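Protocadherin gamma-B3 (Homo sapiens, PDB 5K8R) probably mediates calcium-dependent adhesion between cells through its extracellular cadherin repeats, and may help set up and maintain specific neuronal connections in the brain. Local coordinates at residues Ile112-Ser126 / Arg160-Glu173. Residues are numbered along the deposited sequence; the frame is centred on the assembly and turned at random.
With CA (calcium ion), chain I; CA (calcium ion), chain J.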
loop_
_atom_site.group_PDB
_atom_site.type_symbol
_atom_site.label_atom_id
_atom_site.label_comp_id
_atom_site.label_asym_id
_atom_site.label_seq_id
_atom_site.Cartn_x
_atom_site.Cartn_y
_atom_site.Cartn_z
ATOM N N ILE A 112 8.468 -8.128 -7.171
ATOM C CA ILE A 112 8.591 -6.958 -8.032
ATOM C C ILE A 112 7.195 -6.410 -8.288
ATOM O O ILE A 112 6.304 -7.152 -8.716
ATOM C CB ILE A 112 9.288 -7.296 -9.365
ATOM C CG1 ILE A 112 10.713 -7.797 -9.119
ATOM C CG2 ILE A 112 9.290 -6.086 -10.286
ATOM C CD1 ILE A 112 11.429 -8.246 -10.376
ATOM N N SER A 113 7.004 -5.120 -8.027
ATOM C CA SER A 113 5.706 -4.506 -8.260
ATOM C C SER A 113 5.469 -4.305 -9.752
ATOM O O SER A 113 6.405 -4.109 -10.532
ATOM C CB SER A 113 5.602 -3.165 -7.534
ATOM O OG SER A 113 6.221 -2.132 -8.281
ATOM N N GLU A 114 4.195 -4.354 -10.144
ATOM C CA GLU A 114 3.829 -4.156 -11.540
ATOM C C GLU A 114 4.049 -2.725 -12.013
ATOM O O GLU A 114 3.950 -2.468 -13.217
ATOM C CB GLU A 114 2.370 -4.558 -11.757
ATOM C CG GLU A 114 1.420 -3.979 -10.728
ATOM C CD GLU A 114 0.007 -4.502 -10.876
ATOM O OE1 GLU A 114 -0.357 -4.942 -11.987
ATOM O OE2 GLU A 114 -0.739 -4.475 -9.875
ATOM N N LEU A 115 4.342 -1.795 -11.105
ATOM C CA LEU A 115 4.687 -0.430 -11.483
ATOM C C LEU A 115 6.122 -0.299 -11.978
ATOM O O LEU A 115 6.538 0.813 -12.321
ATOM C CB LEU A 115 4.467 0.518 -10.302
ATOM C CG LEU A 115 3.017 0.828 -9.929
ATOM C CD1 LEU A 115 2.956 1.730 -8.706
ATOM C CD2 LEU A 115 2.285 1.459 -11.103
ATOM N N ALA A 116 6.880 -1.393 -12.016
ATOM C CA ALA A 116 8.258 -1.336 -12.483
ATOM C C ALA A 116 8.304 -0.927 -13.949
ATOM O O ALA A 116 7.642 -1.532 -14.798
ATOM C CB ALA A 116 8.941 -2.689 -12.286
ATOM N N LEU A 117 9.084 0.108 -14.242
ATOM C CA LEU A 117 9.199 0.603 -15.602
ATOM C C LEU A 117 10.074 -0.324 -16.438
ATOM O O LEU A 117 10.881 -1.099 -15.918
ATOM C CB LEU A 117 9.779 2.017 -15.613
ATOM C CG LEU A 117 9.036 3.064 -14.782
ATOM C CD1 LEU A 117 9.738 4.410 -14.867
ATOM C CD2 LEU A 117 7.590 3.179 -15.234
ATOM N N THR A 118 9.897 -0.239 -17.755
ATOM C CA THR A 118 10.742 -0.995 -18.669
ATOM C C THR A 118 12.185 -0.528 -18.544
ATOM O O THR A 118 12.470 0.672 -18.586
ATOM C CB THR A 118 10.252 -0.831 -20.107
ATOM O OG1 THR A 118 8.903 -1.302 -20.212
ATOM C CG2 THR A 118 11.133 -1.619 -21.064
ATOM N N GLY A 119 13.099 -1.483 -18.382
ATOM C CA GLY A 119 14.495 -1.180 -18.160
ATOM C C GLY A 119 14.928 -1.220 -16.713
ATOM O O GLY A 119 16.109 -0.977 -16.432
ATOM N N ALA A 120 14.016 -1.515 -15.790
ATOM C CA ALA A 120 14.364 -1.584 -14.379
ATOM C C ALA A 120 15.334 -2.731 -14.122
ATOM O O ALA A 120 15.239 -3.798 -14.737
ATOM C CB ALA A 120 13.105 -1.759 -13.529
ATOM N N THR A 121 16.268 -2.506 -13.204
ATOM C CA THR A 121 17.318 -3.463 -12.888
ATOM C C THR A 121 17.140 -3.984 -11.467
ATOM O O THR A 121 16.868 -3.213 -10.541
ATOM C CB THR A 121 18.702 -2.825 -13.048
ATOM O OG1 THR A 121 18.941 -2.541 -14.433
ATOM C CG2 THR A 121 19.791 -3.752 -12.534
ATOM N N PHE A 122 17.291 -5.297 -11.305
ATOM C CA PHE A 122 17.161 -5.962 -10.018
ATOM C C PHE A 122 18.374 -6.850 -9.786
ATOM O O PHE A 122 18.824 -7.554 -10.695
ATOM C CB PHE A 122 15.875 -6.789 -9.952
ATOM C CG PHE A 122 14.650 -6.028 -10.363
ATOM C CD1 PHE A 122 13.961 -5.251 -9.448
ATOM C CD2 PHE A 122 14.192 -6.081 -11.670
ATOM C CE1 PHE A 122 12.834 -4.545 -9.825
ATOM C CE2 PHE A 122 13.067 -5.378 -12.054
ATOM C CZ PHE A 122 12.386 -4.608 -11.131
ATOM N N ALA A 123 18.895 -6.812 -8.563
ATOM C CA ALA A 123 20.099 -7.559 -8.236
ATOM C C ALA A 123 19.806 -9.050 -8.135
ATOM O O ALA A 123 18.788 -9.466 -7.576
ATOM C CB ALA A 123 20.695 -7.055 -6.922
ATOM N N LEU A 124 20.710 -9.856 -8.684
ATOM C CA LEU A 124 20.635 -11.307 -8.599
ATOM C C LEU A 124 21.827 -11.830 -7.814
ATOM O O LEU A 124 22.930 -11.279 -7.900
ATOM C CB LEU A 124 20.606 -11.948 -9.989
ATOM C CG LEU A 124 19.329 -11.736 -10.799
ATOM C CD1 LEU A 124 19.414 -12.473 -12.126
ATOM C CD2 LEU A 124 18.121 -12.192 -9.999
ATOM N N GLU A 125 21.603 -12.892 -7.046
ATOM C CA GLU A 125 22.687 -13.498 -6.288
ATOM C C GLU A 125 23.675 -14.171 -7.232
ATOM O O GLU A 125 23.282 -14.939 -8.116
ATOM C CB GLU A 125 22.140 -14.511 -5.284
ATOM C CG GLU A 125 23.225 -15.240 -4.514
ATOM C CD GLU A 125 22.686 -16.002 -3.323
ATOM O OE1 GLU A 125 21.486 -16.353 -3.329
ATOM O OE2 GLU A 125 23.462 -16.240 -2.376
ATOM N N SER A 126 24.956 -13.874 -7.047
ATOM C CA SER A 126 25.991 -14.457 -7.882
ATOM C C SER A 126 26.317 -15.876 -7.422
ATOM O O SER A 126 26.032 -16.275 -6.290
ATOM C CB SER A 126 27.251 -13.590 -7.856
ATOM O OG SER A 126 28.241 -14.099 -8.731
ATOM N N ARG A 160 32.572 -11.660 -12.478
ATOM C CA ARG A 160 31.296 -11.352 -13.103
ATOM C C ARG A 160 30.158 -11.466 -12.096
ATOM O O ARG A 160 30.214 -12.257 -11.151
ATOM C CB ARG A 160 31.027 -12.288 -14.287
ATOM C CG ARG A 160 31.877 -12.033 -15.529
ATOM C CD ARG A 160 33.295 -12.558 -15.373
ATOM N NE ARG A 160 34.090 -12.370 -16.582
ATOM C CZ ARG A 160 34.263 -13.304 -17.510
ATOM N NH1 ARG A 160 35.003 -13.050 -18.581
ATOM N NH2 ARG A 160 33.700 -14.495 -17.364
ATOM N N TYR A 161 29.117 -10.659 -12.311
ATOM C CA TYR A 161 27.895 -10.757 -11.534
ATOM C C TYR A 161 26.716 -10.418 -12.434
ATOM O O TYR A 161 26.843 -9.548 -13.312
ATOM C CB TYR A 161 27.905 -9.842 -10.302
ATOM C CG TYR A 161 27.920 -8.357 -10.595
ATOM C CD1 TYR A 161 26.742 -7.623 -10.614
ATOM C CD2 TYR A 161 29.113 -7.687 -10.830
ATOM C CE1 TYR A 161 26.750 -6.265 -10.872
ATOM C CE2 TYR A 161 29.130 -6.329 -11.088
ATOM C CZ TYR A 161 27.946 -5.624 -11.106
ATOM O OH TYR A 161 27.959 -4.273 -11.365
ATOM N N PRO A 162 25.579 -11.097 -12.262
ATOM C CA PRO A 162 24.431 -10.855 -13.140
ATOM C C PRO A 162 23.404 -9.910 -12.536
ATOM O O PRO A 162 23.354 -9.715 -11.317
ATOM C CB PRO A 162 23.850 -12.260 -13.322
ATOM C CG PRO A 162 24.105 -12.908 -11.987
ATOM C CD PRO A 162 25.390 -12.305 -11.439
ATOM N N GLU A 163 22.574 -9.324 -13.395
ATOM C CA GLU A 163 21.462 -8.482 -12.984
ATOM C C GLU A 163 20.274 -8.764 -13.889
ATOM O O GLU A 163 20.427 -8.886 -15.108
ATOM C CB GLU A 163 21.817 -6.990 -13.042
ATOM C CG GLU A 163 22.757 -6.519 -11.947
ATOM C CD GLU A 163 23.055 -5.034 -12.036
ATOM O OE1 GLU A 163 22.855 -4.451 -13.122
ATOM O OE2 GLU A 163 23.484 -4.450 -11.019
ATOM N N LEU A 164 19.097 -8.873 -13.283
ATOM C CA LEU A 164 17.870 -9.069 -14.037
ATOM C C LEU A 164 17.352 -7.725 -14.530
ATOM O O LEU A 164 17.360 -6.737 -13.792
ATOM C CB LEU A 164 16.818 -9.755 -13.164
ATOM C CG LEU A 164 15.630 -10.416 -13.858
ATOM C CD1 LEU A 164 16.098 -11.581 -14.717
ATOM C CD2 LEU A 164 14.613 -10.878 -12.826
ATOM N N VAL A 165 16.914 -7.681 -15.785
ATOM C CA VAL A 165 16.431 -6.445 -16.388
ATOM C C VAL A 165 15.041 -6.681 -16.962
ATOM O O VAL A 165 14.770 -7.728 -17.561
ATOM C CB VAL A 165 17.401 -5.912 -17.469
ATOM C CG1 VAL A 165 17.620 -6.938 -18.566
ATOM C CG2 VAL A 165 16.896 -4.598 -18.050
ATOM N N LEU A 166 14.156 -5.710 -16.761
ATOM C CA LEU A 166 12.783 -5.780 -17.241
ATOM C C LEU A 166 12.698 -5.118 -18.611
ATOM O O LEU A 166 12.984 -3.924 -18.745
ATOM C CB LEU A 166 11.839 -5.094 -16.254
ATOM C CG LEU A 166 10.338 -5.217 -16.509
ATOM C CD1 LEU A 166 9.855 -6.610 -16.140
ATOM C CD2 LEU A 166 9.572 -4.152 -15.738
ATOM N N LYS A 167 12.306 -5.891 -19.625
ATOM C CA LYS A 167 12.163 -5.365 -20.974
ATOM C C LYS A 167 10.714 -5.198 -21.411
ATOM O O LYS A 167 10.466 -4.548 -22.432
ATOM C CB LYS A 167 12.898 -6.266 -21.979
ATOM C CG LYS A 167 12.421 -7.705 -21.999
ATOM C CD LYS A 167 13.135 -8.494 -23.082
ATOM C CE LYS A 167 12.670 -9.939 -23.113
ATOM N NZ LYS A 167 13.365 -10.725 -24.169
ATOM N N ALA A 168 9.758 -5.761 -20.672
ATOM C CA ALA A 168 8.339 -5.608 -20.950
ATOM C C ALA A 168 7.616 -5.411 -19.625
ATOM O O ALA A 168 7.969 -6.054 -18.628
ATOM C CB ALA A 168 7.762 -6.824 -21.689
ATOM N N PRO A 169 6.613 -4.533 -19.582
ATOM C CA PRO A 169 5.948 -4.234 -18.309
ATOM C C PRO A 169 5.275 -5.461 -17.710
ATOM O O PRO A 169 4.931 -6.421 -18.402
ATOM C CB PRO A 169 4.914 -3.165 -18.688
ATOM C CG PRO A 169 5.424 -2.576 -19.965
ATOM C CD PRO A 169 6.097 -3.706 -20.685
ATOM N N LEU A 170 5.093 -5.414 -16.394
ATOM C CA LEU A 170 4.430 -6.475 -15.651
ATOM C C LEU A 170 2.980 -6.098 -15.374
ATOM O O LEU A 170 2.631 -4.919 -15.280
ATOM C CB LEU A 170 5.152 -6.756 -14.331
ATOM C CG LEU A 170 6.598 -7.244 -14.420
ATOM C CD1 LEU A 170 7.170 -7.472 -13.029
ATOM C CD2 LEU A 170 6.690 -8.511 -15.253
ATOM N N ASP A 171 2.137 -7.120 -15.259
ATOM C CA ASP A 171 0.716 -6.942 -14.994
ATOM C C ASP A 171 0.228 -8.122 -14.165
ATOM O O ASP A 171 -0.019 -9.206 -14.695
ATOM C CB ASP A 171 -0.070 -6.851 -16.302
ATOM C CG ASP A 171 -1.519 -6.457 -16.084
ATOM O OD1 ASP A 171 -1.847 -5.984 -14.976
ATOM O OD2 ASP A 171 -2.327 -6.622 -17.022
ATOM N N ARG A 172 0.099 -7.907 -12.861
ATOM C CA ARG A 172 -0.325 -8.939 -11.965
ATOM C C ARG A 172 -1.676 -9.436 -12.348
ATOM O O ARG A 172 -2.024 -10.562 -12.128
ATOM C CB ARG A 172 -0.361 -8.424 -10.551
ATOM C CG ARG A 172 -0.728 -9.492 -9.563
ATOM C CD ARG A 172 -1.207 -8.929 -8.245
ATOM N NE ARG A 172 -2.611 -8.551 -8.253
ATOM C CZ ARG A 172 -3.622 -9.402 -8.257
ATOM N NH1 ARG A 172 -3.414 -10.691 -8.255
ATOM N NH2 ARG A 172 -4.846 -8.960 -8.269
ATOM N N GLU A 173 -2.471 -8.564 -12.960
ATOM C CA GLU A 173 -3.816 -8.941 -13.392
ATOM C C GLU A 173 -3.752 -9.928 -14.557
ATOM O O GLU A 173 -4.661 -10.732 -14.761
ATOM C CB GLU A 173 -4.616 -7.701 -13.795
ATOM C CG GLU A 173 -4.888 -6.738 -12.650
ATOM C CD GLU A 173 -3.724 -5.804 -12.387
ATOM O OE1 GLU A 173 -2.969 -5.509 -13.337
ATOM O OE2 GLU A 173 -3.563 -5.364 -11.228
HETATM CA CA CA I . -2.036 -4.035 -13.673
HETATM CA CA CA J . -3.128 -4.130 -10.042
HETATM O O HOH W 1 5.912 -3.577 -14.895
HETATM O O HOH W 2 23.331 -8.177 -8.708
HETATM O O HOH W 3 -0.606 -3.355 -15.602
#
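E114 and E173 cross at about a right angle, their carboxylate planes nearly parallel (17° apart), and bridge the same two calcium ions: E114 OE1 binds one at 2.5 Å, E114 OE2 the other at 2.4 Å. D171 OD1 joins the first ion. The backbone N of R172 donates to E114 OE1 (3.1 Å) from above the carboxylate plane, which helps fix that group's rotation. Water 1 links E114 O and A116 O to L170 N, bridging the two segments, and I112 CG2 meets L170 CD1 crosswise at 3.7 Å. Further along, F122 and L164 form an antiparallel hydrogen-bonded pair, F122 N to L164 O at 2.9 Å. I112 CD1 sits over the centre of the F122 ring, 3.6 Å above its plane, while L166 CB lies at the ring edge. With CG anti to its carbonyl carbon (chi1 -70°), L124 lays CD1 slantwise against L164 CB (3.9 Å); CB itself rests near P162 CG. An alanine here would probably open a gap beside L164, where CD1 now packs. On the opposite sheet face, T121 CG2 packs against the E163 carboxylate. In this second cadherin repeat, strand 160-166 runs between 121-123 and 148-154; L164 and L124 face strands 138-142 and 193-203 of the other sheet, respectively, and D204, A205, D207 and D240 complete the calcium sites at the junction with the third repeat.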